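PDB 6XZ6: complement factor H from Bos taurus, which regulates the complement system and is bound here, through its fifth domain, by the factor H receptor of Trypanosoma brucei. Local coordinates for residues I28-C32 against V55-A59. Sequence-based numbering, arbitrary orientation.
Sequences ITYEC and VPRCA
The disulfide between Cys32 and Cys58, one of the two in this Sushi domain, ties the end of strand 27-32 to strand 58-59. Its sulfurs, Cys32 SG and Cys58 SG, are 2.1 Å apart, and the CB-SG-SG-CB torsion of -86° gives the bridge a left-handed twist. Both cysteines turn CB toward the other segment, and matching first torsions (-64° in Cys32, -71° in Cys58), with SG beside the backbone N, bring the two sulfurs together. Next to the bridge lies the Tyr30 ring. Cys58 SG sits at its edge, near the ring plane, 4.0 Å from Tyr30 CD2, a sulfur-aromatic contact. Pro56 instead covers a face: its CB stands 3.8 Å from the centroid of the Tyr30 ring in a CH-pi contact displaced toward CE1 and CD1. Nearer the start of strand 27-32, Ile28 CD1 meets Pro56 CG at 4.2 Å. Ile10 touches both Tyr30 and Pro56, and Tyr15 adds to the packing round Ile28 and Tyr30. Arg57 CB points away from the strand, and its guanidinium makes a salt bridge to Glu39, though the side chain is poorly ordered. A small hydrophobic core between two disulfides, paired first-to-third (Cys5-Cys47) and second-to-fourth (Cys32-Cys58), is the hallmark of the Sushi (SCR) fold.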
ATOM      1  N   ILE B  28       6.285   9.041  29.413  1.00 28.60           N
ATOM      2  CA  ILE B  28       6.529   8.636  28.035  1.00 24.15           C
ATOM      3  C   ILE B  28       5.737   7.319  27.814  1.00 28.43           C
ATOM      4  O   ILE B  28       5.479   6.590  28.772  1.00 29.80           O
ATOM      5  CB  ILE B  28       8.035   8.517  27.638  1.00 23.87           C
ATOM      6  CG1 ILE B  28       8.788   7.387  28.399  1.00 24.15           C
ATOM      7  CG2 ILE B  28       8.755   9.839  27.768  1.00 22.27           C
ATOM      8  CD1 ILE B  28       8.930   6.050  27.661  1.00 17.60           C
ATOM      9  N   THR B  29       5.331   7.047  26.574  1.00 23.74           N
ATOM     10  CA  THR B  29       4.687   5.794  26.182  1.00 23.82           C
ATOM     11  C   THR B  29       5.576   5.204  25.063  1.00 24.74           C
ATOM     12  O   THR B  29       6.074   5.935  24.229  1.00 24.58           O
ATOM     13  CB  THR B  29       3.210   5.955  25.759  1.00 31.06           C
ATOM     14  OG1 THR B  29       3.133   6.870  24.676  1.00 31.09           O
ATOM     15  CG2 THR B  29       2.296   6.381  26.897  1.00 29.67           C
ATOM     16  N   TYR B  30       5.805   3.918  25.066  1.00 20.85           N
ATOM     17  CA  TYR B  30       6.649   3.280  24.067  1.00 18.32           C
ATOM     18  C   TYR B  30       5.994   2.056  23.408  1.00 27.40           C
ATOM     19  O   TYR B  30       5.161   1.391  24.015  1.00 30.59           O
ATOM     20  CB  TYR B  30       8.024   2.917  24.672  1.00 16.50           C
ATOM     21  CG  TYR B  30       8.008   1.743  25.631  1.00 16.74           C
ATOM     22  CD1 TYR B  30       7.592   1.901  26.954  1.00 20.10           C
ATOM     23  CD2 TYR B  30       8.512   0.501  25.251  1.00 16.49           C
ATOM     24  CE1 TYR B  30       7.618   0.838  27.848  1.00 23.27           C
ATOM     25  CE2 TYR B  30       8.532  -0.573  26.138  1.00 19.35           C
ATOM     26  CZ  TYR B  30       8.089  -0.399  27.435  1.00 29.76           C
ATOM     27  OH  TYR B  30       8.099  -1.450  28.314  1.00 41.27           O
ATOM     28  N   GLU B  31       6.407   1.760  22.175  1.00 23.62           N
ATOM     29  CA  GLU B  31       5.965   0.615  21.380  1.00 24.38           C
ATOM     30  C   GLU B  31       7.205  -0.114  20.905  1.00 28.33           C
ATOM     31  O   GLU B  31       8.231   0.512  20.688  1.00 26.04           O
ATOM     32  CB  GLU B  31       5.133   1.069  20.170  1.00 25.25           C
ATOM     33  CG  GLU B  31       3.770   1.610  20.532  1.00 33.16           C
ATOM     34  CD  GLU B  31       2.830   0.594  21.141  1.00 43.72           C
ATOM     35  OE1 GLU B  31       2.639  -0.475  20.517  1.00 34.78           O
ATOM     36  OE2 GLU B  31       2.271   0.874  22.229  1.00 36.11           O
ATOM     37  N   CYS B  32       7.111  -1.418  20.744  1.00 29.02           N
ATOM     38  CA  CYS B  32       8.219  -2.240  20.290  1.00 31.28           C
ATOM     39  C   CYS B  32       8.087  -2.571  18.786  1.00 33.74           C
ATOM     40  O   CYS B  32       6.974  -2.622  18.250  1.00 32.42           O
ATOM     41  CB  CYS B  32       8.339  -3.501  21.151  1.00 35.83           C
ATOM     42  SG  CYS B  32       8.741  -3.196  22.904  1.00 40.91           S
ATOM     43  N   VAL B  55      11.345   0.673  33.995  1.00 49.06           N
ATOM     44  CA  VAL B  55      12.358   0.791  32.941  1.00 46.06           C
ATOM     45  C   VAL B  55      11.857   0.246  31.582  1.00 48.92           C
ATOM     46  O   VAL B  55      11.494  -0.934  31.502  1.00 51.64           O
ATOM     47  CB  VAL B  55      13.722   0.172  33.350  1.00 51.80           C
ATOM     48  CG1 VAL B  55      14.797   0.484  32.309  1.00 49.10           C
ATOM     49  CG2 VAL B  55      14.160   0.651  34.730  1.00 54.82           C
ATOM     50  N   PRO B  56      11.843   1.080  30.510  1.00 40.28           N
ATOM     51  CA  PRO B  56      11.385   0.589  29.205  1.00 37.82           C
ATOM     52  C   PRO B  56      12.421  -0.287  28.494  1.00 44.20           C
ATOM     53  O   PRO B  56      13.561   0.149  28.267  1.00 46.08           O
ATOM     54  CB  PRO B  56      11.085   1.875  28.423  1.00 35.81           C
ATOM     55  CG  PRO B  56      11.280   2.994  29.380  1.00 41.00           C
ATOM     56  CD  PRO B  56      12.207   2.501  30.424  1.00 39.52           C
ATOM     57  N   ARG B  57      12.023  -1.535  28.167  1.00 40.99           N
ATOM     58  CA  ARG B  57      12.876  -2.512  27.480  1.00 41.94           C
ATOM     59  C   ARG B  57      12.062  -3.343  26.500  1.00 46.12           C
ATOM     60  O   ARG B  57      11.040  -3.929  26.888  1.00 47.03           O
ATOM     61  CB  ARG B  57      13.609  -3.451  28.469  1.00 46.51           C
ATOM     62  CG  ARG B  57      14.739  -2.804  29.269  1.00 63.18           C
ATOM     63  CD  ARG B  57      15.509  -3.824  30.090  1.00 85.54           C
ATOM     64  NE  ARG B  57      16.188  -3.229  31.248  1.00 97.25           N
ATOM     65  CZ  ARG B  57      15.634  -3.070  32.449  1.00118.57           C
ATOM     66  NH1 ARG B  57      16.329  -2.531  33.441  1.00109.92           N
ATOM     67  NH2 ARG B  57      14.374  -3.430  32.661  1.00108.85           N
ATOM     68  N   CYS B  58      12.533  -3.392  25.221  1.00 41.14           N
ATOM     69  CA  CYS B  58      11.959  -4.190  24.132  1.00 40.72           C
ATOM     70  C   CYS B  58      12.839  -5.442  23.915  1.00 46.84           C
ATOM     71  O   CYS B  58      14.009  -5.336  23.534  1.00 48.02           O
ATOM     72  CB  CYS B  58      11.804  -3.368  22.856  1.00 38.03           C
ATOM     73  SG  CYS B  58      10.490  -2.107  22.935  1.00 39.14           S
ATOM     74  N   ALA B  59      12.277  -6.616  24.230  1.00 43.49           N
ATOM     75  CA  ALA B  59      12.934  -7.908  24.145  1.00 46.49           C
ATOM     76  C   ALA B  59      12.370  -8.754  23.024  1.00 51.36           C
ATOM     77  O   ALA B  59      11.186  -8.650  22.720  1.00 50.41           O
ATOM     78  CB  ALA B  59      12.781  -8.641  25.464  1.00 50.70           C
TER